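Local coordinates for protein GH3 beta-N-acetylglucosaminidase (Paenibacillaceae, PDB 6K5J) that probably hydrolyses terminal beta-linked N-acetylglucosamine units from glycans or chitin-derived sugars, as a family 3 glycoside hydrolase, at residues R328-G331 with R332-L336; L259-D262 with G263-T267; Q427-G430 with V431-E435; T355-D359 with E360-L364. All blocks are in the same frame, centred on the assembly; numbering follows the deposited sequence.

Contact 1. Residues R328-G331 with R332-L336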
ATOM      1  N   ARG A 328      10.655 -22.016 -17.051  1.00 21.72           N
ATOM      2  CA  ARG A 328      10.159 -22.175 -15.687  1.00 25.47           C
ATOM      3  C   ARG A 328       9.296 -20.983 -15.276  1.00 24.64           C
ATOM      4  O   ARG A 328       8.170 -21.159 -14.798  1.00 23.57           O
ATOM      5  CB  ARG A 328      11.335 -22.361 -14.725  1.00 28.00           C
ATOM      6  CG  ARG A 328      10.985 -22.981 -13.383  1.00 29.89           C
ATOM      7  CD  ARG A 328      12.130 -22.796 -12.378  1.00 33.71           C
ATOM      8  NE  ARG A 328      13.391 -23.299 -12.919  1.00 33.95           N
ATOM      9  CZ  ARG A 328      14.592 -22.968 -12.454  1.00 33.42           C
ATOM     10  NH1 ARG A 328      14.699 -22.144 -11.424  1.00 32.06           N
ATOM     11  NH2 ARG A 328      15.689 -23.459 -13.024  1.00 33.79           N
ATOM     12  N   SER A 329       9.806 -19.758 -15.468  1.00 22.34           N
ATOM     13  CA  SER A 329       9.023 -18.567 -15.121  1.00 22.23           C
ATOM     14  C   SER A 329       7.816 -18.403 -16.027  1.00 20.36           C
ATOM     15  O   SER A 329       6.729 -18.050 -15.560  1.00 21.21           O
ATOM     16  CB  SER A 329       9.885 -17.303 -15.182  1.00 18.31           C
ATOM     17  OG  SER A 329      10.860 -17.297 -14.157  1.00 20.65           O
ATOM     18  N   VAL A 330       7.991 -18.609 -17.332  1.00 21.23           N
ATOM     19  CA  VAL A 330       6.854 -18.502 -18.248  1.00 19.99           C
ATOM     20  C   VAL A 330       5.739 -19.445 -17.821  1.00 22.08           C
ATOM     21  O   VAL A 330       4.556 -19.085 -17.846  1.00 21.30           O
ATOM     22  CB  VAL A 330       7.306 -18.777 -19.697  1.00 21.82           C
ATOM     23  CG1 VAL A 330       6.095 -18.978 -20.612  1.00 24.89           C
ATOM     24  CG2 VAL A 330       8.180 -17.630 -20.205  1.00 22.15           C
ATOM     25  N   GLY A 331       6.095 -20.665 -17.405  1.00 22.76           N
ATOM     26  CA  GLY A 331       5.078 -21.613 -16.979  1.00 23.46           C
ATOM     27  C   GLY A 331       4.292 -21.127 -15.777  1.00 21.82           C
ATOM     28  O   GLY A 331       3.068 -21.278 -15.720  1.00 19.69           O
ATOM     29  N   ARG A 332       4.979 -20.530 -14.804  1.00 20.52           N
ATOM     30  CA  ARG A 332       4.284 -20.013 -13.630  1.00 22.47           C
ATOM     31  C   ARG A 332       3.372 -18.850 -13.995  1.00 20.68           C
ATOM     32  O   ARG A 332       2.250 -18.754 -13.487  1.00 20.13           O
ATOM     33  CB  ARG A 332       5.293 -19.586 -12.569  1.00 19.07           C
ATOM     34  CG  ARG A 332       6.208 -20.693 -12.082  1.00 23.98           C
ATOM     35  CD  ARG A 332       7.145 -20.128 -11.031  1.00 22.02           C
ATOM     36  NE  ARG A 332       8.011 -21.123 -10.407  1.00 25.48           N
ATOM     37  CZ  ARG A 332       9.344 -21.119 -10.466  1.00 31.91           C
ATOM     38  NH1 ARG A 332       9.998 -20.166 -11.131  1.00 27.45           N
ATOM     39  NH2 ARG A 332      10.032 -22.065  -9.833  1.00 26.38           N
ATOM     40  N   LEU A 333       3.829 -17.960 -14.888  1.00 17.67           N
ATOM     41  CA  LEU A 333       3.004 -16.820 -15.284  1.00 19.11           C
ATOM     42  C   LEU A 333       1.788 -17.260 -16.097  1.00 22.40           C
ATOM     43  O   LEU A 333       0.674 -16.771 -15.877  1.00 19.48           O
ATOM     44  CB  LEU A 333       3.849 -15.804 -16.057  1.00 19.58           C
ATOM     45  CG  LEU A 333       4.894 -15.139 -15.165  1.00 19.91           C
ATOM     46  CD1 LEU A 333       6.094 -14.640 -15.987  1.00 21.44           C
ATOM     47  CD2 LEU A 333       4.249 -14.015 -14.351  1.00 17.49           C
ATOM     48  N   LEU A 334       1.972 -18.192 -17.032  1.00 20.18           N
ATOM     49  CA  LEU A 334       0.831 -18.675 -17.804  1.00 20.72           C
ATOM     50  C   LEU A 334      -0.180 -19.406 -16.918  1.00 20.28           C
ATOM     51  O   LEU A 334      -1.392 -19.313 -17.149  1.00 22.95           O
ATOM     52  CB  LEU A 334       1.325 -19.578 -18.938  1.00 22.32           C
ATOM     53  CG  LEU A 334       2.162 -18.909 -20.032  1.00 24.13           C
ATOM     54  CD1 LEU A 334       2.503 -19.886 -21.145  1.00 27.37           C
ATOM     55  CD2 LEU A 334       1.454 -17.696 -20.615  1.00 26.38           C
ATOM     56  N   ALA A 335       0.296 -20.131 -15.896  1.00 19.58           N
ATOM     57  CA  ALA A 335      -0.621 -20.833 -14.998  1.00 25.41           C
ATOM     58  C   ALA A 335      -1.459 -19.849 -14.191  1.00 23.57           C
ATOM     59  O   ALA A 335      -2.668 -20.043 -14.026  1.00 21.94           O
ATOM     60  CB  ALA A 335       0.153 -21.766 -14.063  1.00 25.16           C
ATOM     61  N   LEU A 336      -0.834 -18.776 -13.693  1.00 21.90           N
ATOM     62  CA  LEU A 336      -1.585 -17.740 -12.994  1.00 21.90           C
ATOM     63  C   LEU A 336      -2.616 -17.093 -13.918  1.00 20.87           C
ATOM     64  O   LEU A 336      -3.779 -16.889 -13.533  1.00 20.52           O
ATOM     65  CB  LEU A 336      -0.611 -16.688 -12.443  1.00 18.89           C
ATOM     66  CG  LEU A 336      -1.290 -15.498 -11.750  1.00 22.02           C
ATOM     67  CD1 LEU A 336      -2.173 -15.986 -10.624  1.00 19.28           C
ATOM     68  CD2 LEU A 336      -0.252 -14.499 -11.236  1.00 19.81           C
TER
HETATM   69  O   HOH W   1      12.816 -19.592  -9.987  1.00 30.66           O
HETATM   70  O   HOH W   2      12.871 -22.518  -9.077  1.00 34.55           O
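The aliphatic part of Arg328 covers one face of the Arg332 guanidinium. Arg328 CG sits 3.4 Å above that plane, offset toward the rim, and Arg328 CD comes within 3.4 Å of Arg332 NH2. At the edge, near the plane, lie Ser329 OG and a water that accepts from Arg332 NH2 at 3.0 Å. The two guanidinium planes are 86° apart, so these groups do not stack. The Arg332 chain runs extended from CG to NE. Arg328 runs alongside it but bends at chi3 (-54°), which helps turn its guanidinium across that of Arg332. Two waters span the pair, though their bonds to Arg328 NH1 are weak. The like charges are probably offset by acids: Glu324 and Glu252 pair with Arg328, and Asp262 and Asp294 with Arg332. Ser329 OG also bonds to Asp294.

The backbone is regular helix. Leu334 N donates to Val330 O at 2.9 Å, and Leu333 N to Ser329 O at 3.0 Å. One turn apart, Val330 CG1 packs on Leu334 CD1 at 3.7 Å.

All this lies on helix 323-339, within the family's barrel domain. Val330 and Leu334 face helix 13-19, touching Lys16 and Gln19. Leu333 and Leu336 reach Val264 on strand 264-266.

Contact 2. Residues L259-D262 with G263-T267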
ATOM      1  N   LEU A 259      10.718 -22.782   1.726  1.00 24.67           N
ATOM      2  CA  LEU A 259       9.290 -22.533   1.853  1.00 23.65           C
ATOM      3  C   LEU A 259       8.471 -23.201   0.758  1.00 25.87           C
ATOM      4  O   LEU A 259       7.235 -23.175   0.826  1.00 25.88           O
ATOM      5  CB  LEU A 259       9.019 -21.014   1.868  1.00 24.56           C
ATOM      6  CG  LEU A 259       9.226 -20.247   3.184  1.00 26.91           C
ATOM      7  CD1 LEU A 259      10.444 -20.678   3.988  1.00 33.23           C
ATOM      8  CD2 LEU A 259       9.275 -18.737   2.951  1.00 27.72           C
ATOM      9  N   GLY A 260       9.118 -23.797  -0.241  1.00 21.58           N
ATOM     10  CA  GLY A 260       8.404 -24.558  -1.255  1.00 25.46           C
ATOM     11  C   GLY A 260       7.521 -23.751  -2.186  1.00 27.28           C
ATOM     12  O   GLY A 260       6.602 -24.304  -2.795  1.00 22.77           O
ATOM     13  N   TYR A 261       7.759 -22.455  -2.320  1.00 21.16           N
ATOM     14  CA  TYR A 261       6.866 -21.629  -3.120  1.00 22.33           C
ATOM     15  C   TYR A 261       7.170 -21.795  -4.605  1.00 22.18           C
ATOM     16  O   TYR A 261       8.273 -21.480  -5.054  1.00 22.98           O
ATOM     17  CB  TYR A 261       6.988 -20.164  -2.720  1.00 20.88           C
ATOM     18  CG  TYR A 261       5.937 -19.325  -3.390  1.00 20.57           C
ATOM     19  CD1 TYR A 261       4.591 -19.583  -3.175  1.00 19.18           C
ATOM     20  CD2 TYR A 261       6.284 -18.310  -4.279  1.00 22.75           C
ATOM     21  CE1 TYR A 261       3.603 -18.819  -3.794  1.00 19.89           C
ATOM     22  CE2 TYR A 261       5.310 -17.542  -4.904  1.00 20.34           C
ATOM     23  CZ  TYR A 261       3.975 -17.802  -4.654  1.00 19.19           C
ATOM     24  OH  TYR A 261       3.004 -17.049  -5.269  1.00 20.81           O
ATOM     25  N   ASP A 262       6.189 -22.275  -5.371  1.00 22.58           N
ATOM     26  CA  ASP A 262       6.338 -22.433  -6.812  1.00 28.46           C
ATOM     27  C   ASP A 262       5.444 -21.471  -7.588  1.00 24.84           C
ATOM     28  O   ASP A 262       5.250 -21.649  -8.795  1.00 25.73           O
ATOM     29  CB  ASP A 262       6.063 -23.887  -7.223  1.00 28.97           C
ATOM     30  CG  ASP A 262       6.517 -24.199  -8.660  1.00 33.41           C
ATOM     31  OD1 ASP A 262       7.579 -23.693  -9.100  1.00 31.25           O
ATOM     32  OD2 ASP A 262       5.798 -24.952  -9.354  1.00 35.28           O
ATOM     33  N   GLY A 263       4.904 -20.449  -6.928  1.00 20.04           N
ATOM     34  CA  GLY A 263       4.090 -19.460  -7.597  1.00 22.10           C
ATOM     35  C   GLY A 263       4.933 -18.357  -8.213  1.00 20.89           C
ATOM     36  O   GLY A 263       6.155 -18.447  -8.335  1.00 22.99           O
ATOM     37  N   VAL A 264       4.250 -17.277  -8.576  1.00 20.24           N
ATOM     38  CA  VAL A 264       4.884 -16.171  -9.286  1.00 21.39           C
ATOM     39  C   VAL A 264       5.624 -15.294  -8.286  1.00 20.93           C
ATOM     40  O   VAL A 264       5.051 -14.857  -7.284  1.00 18.74           O
ATOM     41  CB  VAL A 264       3.838 -15.360 -10.067  1.00 20.52           C
ATOM     42  CG1 VAL A 264       4.443 -14.039 -10.562  1.00 20.21           C
ATOM     43  CG2 VAL A 264       3.261 -16.193 -11.229  1.00 18.08           C
ATOM     44  N   VAL A 265       6.889 -15.004  -8.569  1.00 17.06           N
ATOM     45  CA  VAL A 265       7.680 -14.105  -7.741  1.00 18.49           C
ATOM     46  C   VAL A 265       7.936 -12.835  -8.540  1.00 18.72           C
ATOM     47  O   VAL A 265       8.478 -12.889  -9.652  1.00 17.97           O
ATOM     48  CB  VAL A 265       8.981 -14.768  -7.275  1.00 20.40           C
ATOM     49  CG1 VAL A 265       9.887 -13.747  -6.608  1.00 18.88           C
ATOM     50  CG2 VAL A 265       8.642 -15.887  -6.291  1.00 19.89           C
ATOM     51  N   VAL A 266       7.521 -11.695  -7.981  1.00 19.16           N
ATOM     52  CA  VAL A 266       7.638 -10.389  -8.627  1.00 16.38           C
ATOM     53  C   VAL A 266       8.736  -9.592  -7.941  1.00 18.88           C
ATOM     54  O   VAL A 266       8.822  -9.579  -6.711  1.00 20.60           O
ATOM     55  CB  VAL A 266       6.310  -9.607  -8.552  1.00 16.57           C
ATOM     56  CG1 VAL A 266       6.378  -8.361  -9.442  1.00 19.23           C
ATOM     57  CG2 VAL A 266       5.116 -10.508  -8.919  1.00 17.89           C
ATOM     58  N   THR A 267       9.556  -8.901  -8.724  1.00 21.54           N
ATOM     59  CA  THR A 267      10.463  -7.944  -8.104  1.00 19.42           C
ATOM     60  C   THR A 267       9.673  -6.741  -7.612  1.00 18.77           C
ATOM     61  O   THR A 267       8.674  -6.343  -8.208  1.00 18.21           O
ATOM     62  CB  THR A 267      11.545  -7.466  -9.075  1.00 17.72           C
ATOM     63  OG1 THR A 267      10.978  -6.566 -10.045  1.00 18.12           O
ATOM     64  CG2 THR A 267      12.207  -8.640  -9.782  1.00 18.63           C
TER
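The Tyr261 ring lies against the backbone of Gly263, two residues on. Gly263 CA makes a CH-pi contact, 3.8 Å from the centroid of the Tyr261 ring and 29° off its normal. Gly263 N stands 3.4 Å above the same face, over the ring centre. Val265 comes in at the edge, near the ring plane, with CG2 at 3.9 Å from Tyr261 CD2. Val264 O is also at the edge. Tyr261 CG is anti to the backbone N (chi1 -172°), a torsion that folds the ring back along the chain that follows. Gly263 has no CB to meet the nearby Tyr261 OH.

The next shell fixes these groups. Tyr261 OH is hydrogen-bonded to Val224 O, which holds the far end of the ring. Ile220, Leu255 and Val227 pack on its side chain. Arg256 NH1 donates to both Tyr261 O and Gly263 O, bracing the backbone on either side of Asp262. Asp294 OD2 accepts from Val265 N as strand 264-266 begins. Together they set the link from helix 249-258 into a strand of the barrel.

With an alanine in place of Tyr261, Gly263 would probably lose the flat surface it rests on, and Val224 O its hydroxyl partner. No hydrogen bond joins the two segments. The side-chain contact between them is therefore probably mostly dispersion and weak CH-pi attraction, while the polar groups find their partners in the surrounding barrel.

Contact 3. Residues Q427-G430 with V431-E435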
ATOM      1  N   GLN A 427      -9.429  24.440   9.819  1.00 23.51           N
ATOM      2  CA  GLN A 427      -8.304  25.108   9.179  1.00 25.60           C
ATOM      3  C   GLN A 427      -7.374  24.058   8.586  1.00 27.99           C
ATOM      4  O   GLN A 427      -6.869  23.193   9.309  1.00 26.04           O
ATOM      5  CB  GLN A 427      -7.551  25.972  10.186  1.00 25.64           C
ATOM      6  CG  GLN A 427      -8.348  27.176  10.680  1.00 30.65           C
ATOM      7  CD  GLN A 427      -8.561  28.205   9.586  1.00 32.25           C
ATOM      8  OE1 GLN A 427      -7.666  28.455   8.780  1.00 33.16           O
ATOM      9  NE2 GLN A 427      -9.755  28.796   9.542  1.00 28.59           N
ATOM     10  N   THR A 428      -7.145  24.136   7.280  1.00 25.18           N
ATOM     11  CA  THR A 428      -6.243  23.210   6.610  1.00 29.21           C
ATOM     12  C   THR A 428      -4.832  23.775   6.606  1.00 30.54           C
ATOM     13  O   THR A 428      -4.615  24.923   6.205  1.00 31.54           O
ATOM     14  CB  THR A 428      -6.696  22.935   5.181  1.00 26.59           C
ATOM     15  OG1 THR A 428      -7.992  22.341   5.211  1.00 26.25           O
ATOM     16  CG2 THR A 428      -5.716  21.983   4.479  1.00 29.97           C
ATOM     17  N   ILE A 429      -3.875  22.967   7.053  1.00 24.00           N
ATOM     18  CA  ILE A 429      -2.474  23.356   7.079  1.00 26.26           C
ATOM     19  C   ILE A 429      -1.656  22.251   6.421  1.00 28.09           C
ATOM     20  O   ILE A 429      -2.124  21.129   6.224  1.00 27.25           O
ATOM     21  CB  ILE A 429      -1.970  23.635   8.509  1.00 30.62           C
ATOM     22  CG1 ILE A 429      -1.922  22.340   9.326  1.00 29.27           C
ATOM     23  CG2 ILE A 429      -2.848  24.700   9.179  1.00 32.19           C
ATOM     24  CD1 ILE A 429      -1.160  22.467  10.651  1.00 30.40           C
ATOM     25  N   GLY A 430      -0.426  22.588   6.057  1.00 29.51           N
ATOM     26  CA  GLY A 430       0.452  21.604   5.464  1.00 29.04           C
ATOM     27  C   GLY A 430       0.981  20.630   6.498  1.00 29.73           C
ATOM     28  O   GLY A 430       1.109  20.948   7.683  1.00 28.87           O
ATOM     29  N   VAL A 431       1.271  19.413   6.034  1.00 26.33           N
ATOM     30  CA  VAL A 431       1.902  18.424   6.905  1.00 27.35           C
ATOM     31  C   VAL A 431       3.213  18.967   7.448  1.00 30.34           C
ATOM     32  O   VAL A 431       3.609  18.660   8.581  1.00 27.16           O
ATOM     33  CB  VAL A 431       2.083  17.100   6.135  1.00 27.37           C
ATOM     34  CG1 VAL A 431       3.045  16.168   6.850  1.00 29.61           C
ATOM     35  CG2 VAL A 431       0.741  16.434   5.951  1.00 22.93           C
ATOM     36  N   GLN A 432       3.901  19.790   6.656  1.00 32.49           N
ATOM     37  CA  GLN A 432       4.958  20.676   7.133  1.00 31.97           C
ATOM     38  C   GLN A 432       4.393  22.092   7.094  1.00 32.69           C
ATOM     39  O   GLN A 432       4.496  22.785   6.068  1.00 34.05           O
ATOM     40  CB  GLN A 432       6.213  20.552   6.267  1.00 36.33           C
ATOM     41  CG  GLN A 432       6.731  19.115   6.159  1.00 34.76           C
ATOM     42  CD  GLN A 432       7.695  18.937   5.004  1.00 51.82           C
ATOM     43  OE1 GLN A 432       8.789  19.505   5.004  1.00 59.40           O
ATOM     44  NE2 GLN A 432       7.294  18.152   4.009  1.00 52.91           N
ATOM     45  N   PRO A 433       3.758  22.557   8.166  1.00 33.72           N
ATOM     46  CA  PRO A 433       3.012  23.817   8.090  1.00 34.53           C
ATOM     47  C   PRO A 433       3.938  25.012   7.917  1.00 36.29           C
ATOM     48  O   PRO A 433       5.057  25.046   8.432  1.00 35.07           O
ATOM     49  CB  PRO A 433       2.275  23.873   9.433  1.00 29.85           C
ATOM     50  CG  PRO A 433       3.147  23.087  10.361  1.00 32.38           C
ATOM     51  CD  PRO A 433       3.729  21.976   9.522  1.00 31.17           C
ATOM     52  N   THR A 434       3.454  25.997   7.166  1.00 37.67           N
ATOM     53  CA  THR A 434       4.191  27.239   6.997  1.00 37.75           C
ATOM     54  C   THR A 434       4.192  28.044   8.298  1.00 42.67           C
ATOM     55  O   THR A 434       3.406  27.797   9.220  1.00 35.86           O
ATOM     56  CB  THR A 434       3.580  28.072   5.872  1.00 39.64           C
ATOM     57  OG1 THR A 434       2.335  28.618   6.317  1.00 37.56           O
ATOM     58  CG2 THR A 434       3.327  27.208   4.637  1.00 36.35           C
ATOM     59  N   GLU A 435       5.093  29.024   8.367  1.00 42.47           N
ATOM     60  CA  GLU A 435       5.154  29.858   9.562  1.00 43.90           C
ATOM     61  C   GLU A 435       3.854  30.622   9.756  1.00 37.09           C
ATOM     62  O   GLU A 435       3.401  30.812  10.890  1.00 40.72           O
ATOM     63  CB  GLU A 435       6.338  30.820   9.481  1.00 47.04           C
ATOM     64  CG  GLU A 435       7.552  30.354  10.256  1.00 51.33           C
ATOM     65  CD  GLU A 435       8.681  31.368  10.248  1.00 57.71           C
ATOM     66  OE1 GLU A 435       8.451  32.523  10.671  1.00 57.43           O
ATOM     67  OE2 GLU A 435       9.798  31.005   9.816  1.00 62.16           O
TER
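Ile429 and Gly430 end strand 424-430, and Pro433 folds back against them. This is a strand-to-helix connection in the alpha/beta part of the chain built on the mixed six-stranded sheet. The strand is at the edge of that sheet, and helix 435-447 comes next.

Val431 opens the turn, and its side chain touches Val397 and Tyr456. Its carbonyl oxygen accepts from Ser461 OG and Gln464 NE2, so that end of the loop is tied to helix 462-472 and the loop before it. Gln432 carries the chain round, its side chain touching Val399 and Ser461. The CA atoms of Gly430 and Pro433 are only 4.3 Å apart, which makes this a beta turn by distance. Gly430 O lies 3.1 Å from Pro433 N, but proline has no hydrogen to give, so the closing bond is absent. Instead the ring itself lies against the carbonyl, with Pro433 CD 3.4 Å from Gly430 O. Pro433 CB meets Ile429 CD1 at 3.9 Å. Ile429 CG1 stands between the backbone N and carbonyl carbon (chi1 68°), and the extended chi2 carries CD1 out to the ring. Asp463 and Gln464 touch Pro433 from helix 462-472.

Thr434 is the N-cap of helix 435-447, and its side chain caps a backbone N further on. Glu435 then starts the helix. Glu437 closes the site, in the manner of a capping box: its OE1 accepts from Thr434 N and also from Gly430 N.

Contact 4. Residues T355-D359 with E360-L364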
ATOM      1  N   THR A 355     -20.616   5.081 -10.819  1.00 25.84           N
ATOM      2  CA  THR A 355     -19.842   4.772  -9.625  1.00 24.45           C
ATOM      3  C   THR A 355     -20.092   3.333  -9.204  1.00 26.83           C
ATOM      4  O   THR A 355     -21.164   2.770  -9.456  1.00 25.61           O
ATOM      5  CB  THR A 355     -20.194   5.704  -8.464  1.00 25.59           C
ATOM      6  OG1 THR A 355     -19.362   5.392  -7.340  1.00 23.64           O
ATOM      7  CG2 THR A 355     -21.659   5.530  -8.060  1.00 23.78           C
ATOM      8  N   LEU A 356     -19.080   2.731  -8.569  1.00 22.92           N
ATOM      9  CA  LEU A 356     -19.242   1.412  -7.972  1.00 22.80           C
ATOM     10  C   LEU A 356     -19.636   1.483  -6.506  1.00 23.96           C
ATOM     11  O   LEU A 356     -19.890   0.438  -5.898  1.00 25.48           O
ATOM     12  CB  LEU A 356     -17.949   0.594  -8.109  1.00 25.24           C
ATOM     13  CG  LEU A 356     -17.447   0.352  -9.538  1.00 23.03           C
ATOM     14  CD1 LEU A 356     -16.183  -0.521  -9.511  1.00 22.55           C
ATOM     15  CD2 LEU A 356     -18.545  -0.291 -10.384  1.00 25.74           C
ATOM     16  N   VAL A 357     -19.654   2.687  -5.925  1.00 23.61           N
ATOM     17  CA  VAL A 357     -20.016   2.844  -4.522  1.00 22.94           C
ATOM     18  C   VAL A 357     -21.473   2.440  -4.322  1.00 29.04           C
ATOM     19  O   VAL A 357     -22.346   2.782  -5.130  1.00 24.77           O
ATOM     20  CB  VAL A 357     -19.781   4.300  -4.090  1.00 24.99           C
ATOM     21  CG1 VAL A 357     -20.298   4.557  -2.672  1.00 26.66           C
ATOM     22  CG2 VAL A 357     -18.295   4.663  -4.201  1.00 22.61           C
ATOM     23  N   THR A 358     -21.739   1.693  -3.248  1.00 25.16           N
ATOM     24  CA  THR A 358     -23.099   1.362  -2.826  1.00 26.54           C
ATOM     25  C   THR A 358     -23.275   1.717  -1.354  1.00 30.72           C
ATOM     26  O   THR A 358     -22.309   1.798  -0.593  1.00 23.90           O
ATOM     27  CB  THR A 358     -23.450  -0.131  -3.028  1.00 25.64           C
ATOM     28  OG1 THR A 358     -22.666  -0.949  -2.149  1.00 25.43           O
ATOM     29  CG2 THR A 358     -23.239  -0.583  -4.488  1.00 24.36           C
ATOM     30  N   ASP A 359     -24.534   1.923  -0.951  1.00 27.00           N
ATOM     31  CA  ASP A 359     -24.806   2.166   0.463  1.00 29.89           C
ATOM     32  C   ASP A 359     -24.327   1.000   1.316  1.00 29.15           C
ATOM     33  O   ASP A 359     -23.765   1.202   2.397  1.00 30.02           O
ATOM     34  CB  ASP A 359     -26.300   2.419   0.684  1.00 28.27           C
ATOM     35  CG  ASP A 359     -26.782   3.686   0.018  1.00 35.58           C
ATOM     36  OD1 ASP A 359     -25.947   4.559  -0.309  1.00 36.04           O
ATOM     37  OD2 ASP A 359     -28.008   3.817  -0.171  1.00 42.11           O
ATOM     38  N   GLU A 360     -24.491  -0.229   0.818  1.00 24.73           N
ATOM     39  CA  GLU A 360     -24.137  -1.410   1.595  1.00 26.34           C
ATOM     40  C   GLU A 360     -22.627  -1.521   1.823  1.00 25.35           C
ATOM     41  O   GLU A 360     -22.184  -1.872   2.923  1.00 23.82           O
ATOM     42  CB  GLU A 360     -24.665  -2.664   0.899  1.00 31.04           C
ATOM     43  CG  GLU A 360     -26.198  -2.802   0.885  1.00 37.65           C
ATOM     44  CD  GLU A 360     -26.930  -1.776   0.014  1.00 42.17           C
ATOM     45  OE1 GLU A 360     -26.310  -1.139  -0.880  1.00 36.85           O
ATOM     46  OE2 GLU A 360     -28.155  -1.611   0.228  1.00 51.22           O
ATOM     47  N   LYS A 361     -21.819  -1.263   0.791  1.00 25.36           N
ATOM     48  CA  LYS A 361     -20.372  -1.345   0.961  1.00 23.14           C
ATOM     49  C   LYS A 361     -19.848  -0.182   1.798  1.00 19.73           C
ATOM     50  O   LYS A 361     -18.952  -0.361   2.635  1.00 21.35           O
ATOM     51  CB  LYS A 361     -19.685  -1.393  -0.411  1.00 21.57           C
ATOM     52  CG  LYS A 361     -19.839  -2.729  -1.124  1.00 24.91           C
ATOM     53  CD  LYS A 361     -19.079  -2.765  -2.462  1.00 23.76           C
ATOM     54  CE  LYS A 361     -19.757  -1.889  -3.507  1.00 22.78           C
ATOM     55  NZ  LYS A 361     -19.087  -1.989  -4.849  1.00 23.72           N
ATOM     56  N   THR A 362     -20.391   1.015   1.593  1.00 21.52           N
ATOM     57  CA  THR A 362     -19.963   2.156   2.392  1.00 24.38           C
ATOM     58  C   THR A 362     -20.293   1.941   3.863  1.00 24.37           C
ATOM     59  O   THR A 362     -19.465   2.205   4.740  1.00 22.67           O
ATOM     60  CB  THR A 362     -20.626   3.435   1.876  1.00 27.94           C
ATOM     61  OG1 THR A 362     -20.210   3.685   0.526  1.00 26.54           O
ATOM     62  CG2 THR A 362     -20.264   4.645   2.771  1.00 24.17           C
ATOM     63  N   GLU A 363     -21.499   1.452   4.156  1.00 22.85           N
ATOM     64  CA  GLU A 363     -21.859   1.239   5.556  1.00 26.46           C
ATOM     65  C   GLU A 363     -21.054   0.109   6.175  1.00 23.39           C
ATOM     66  O   GLU A 363     -20.723   0.165   7.363  1.00 26.39           O
ATOM     67  CB  GLU A 363     -23.361   0.985   5.671  1.00 28.07           C
ATOM     68  CG  GLU A 363     -24.152   2.253   5.403  1.00 29.88           C
ATOM     69  CD  GLU A 363     -25.610   1.990   5.104  1.00 37.69           C
ATOM     70  OE1 GLU A 363     -26.040   0.820   5.203  1.00 38.56           O
ATOM     71  OE2 GLU A 363     -26.323   2.964   4.792  1.00 42.71           O
ATOM     72  N   LEU A 364     -20.701  -0.902   5.384  1.00 23.06           N
ATOM     73  CA  LEU A 364     -19.841  -1.967   5.882  1.00 22.67           C
ATOM     74  C   LEU A 364     -18.480  -1.425   6.329  1.00 26.43           C
ATOM     75  O   LEU A 364     -17.988  -1.772   7.410  1.00 22.89           O
ATOM     76  CB  LEU A 364     -19.663  -3.035   4.802  1.00 23.91           C
ATOM     77  CG  LEU A 364     -19.001  -4.350   5.213  1.00 31.78           C
ATOM     78  CD1 LEU A 364     -19.478  -5.469   4.299  1.00 36.71           C
ATOM     79  CD2 LEU A 364     -17.475  -4.269   5.191  1.00 31.34           C
TER
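Lys361 sends its side chain backward past the start of its own helix to the carbonyl of Leu356. Lys361 NZ donates to Leu356 O at 2.8 Å, tilted 27° from the carbonyl plane. The chain is bent at chi3 (-71°) and passes Thr358, bringing Lys361 CE to 3.3 Å from Thr358 OG1.

That hydroxyl is the N-cap. Thr358 OG1 accepts from Lys361 N at 3.1 Å, so Lys361 is held by both its backbone and its side chain. Thr362 N donates to Thr358 O at 3.0 Å, and Glu363 N to Asp359 O at 2.9 Å. Val357 CG1 lies 3.3 Å from Thr362 OG1. Just before the cap, Val357 N donates to Thr355 OG1, an ST turn.

Glu124 of helix 111-127 forms a salt bridge with Lys361 NZ, and Ile120 touches the Lys361 side chain. A methionine in place of Lys361 would probably leave Leu356 O without its donor, Glu124 without its positive partner and the loop less firmly tied to helix 359-372. Asp359 and Glu360 place acids in the first turn, where they are likely to suit the positive end of the helix dipole.

Contacts 1 and 2 meet directly, their centres about 11 Å apart. The salt bridge between them runs from Arg332 NE to Asp262 OD1 at 2.9 Å, and beside it Arg332 CD packs 3.3 Å from Gly263 O. Helix 323-339 is thus joined to the residues that lead into strand 264-266. The side chain of Val265 in contact 2 is about 13 Å from a NAG. Contact 4 starts the next helix in the chain, with its centre about 36 Å from that of contact 1. Contact 3 belongs to the separate six-stranded sheet. Its centre is about 49 Å from the centre of contact 1, across the centre of the chain, and about 32 Å from the centre of contact 4.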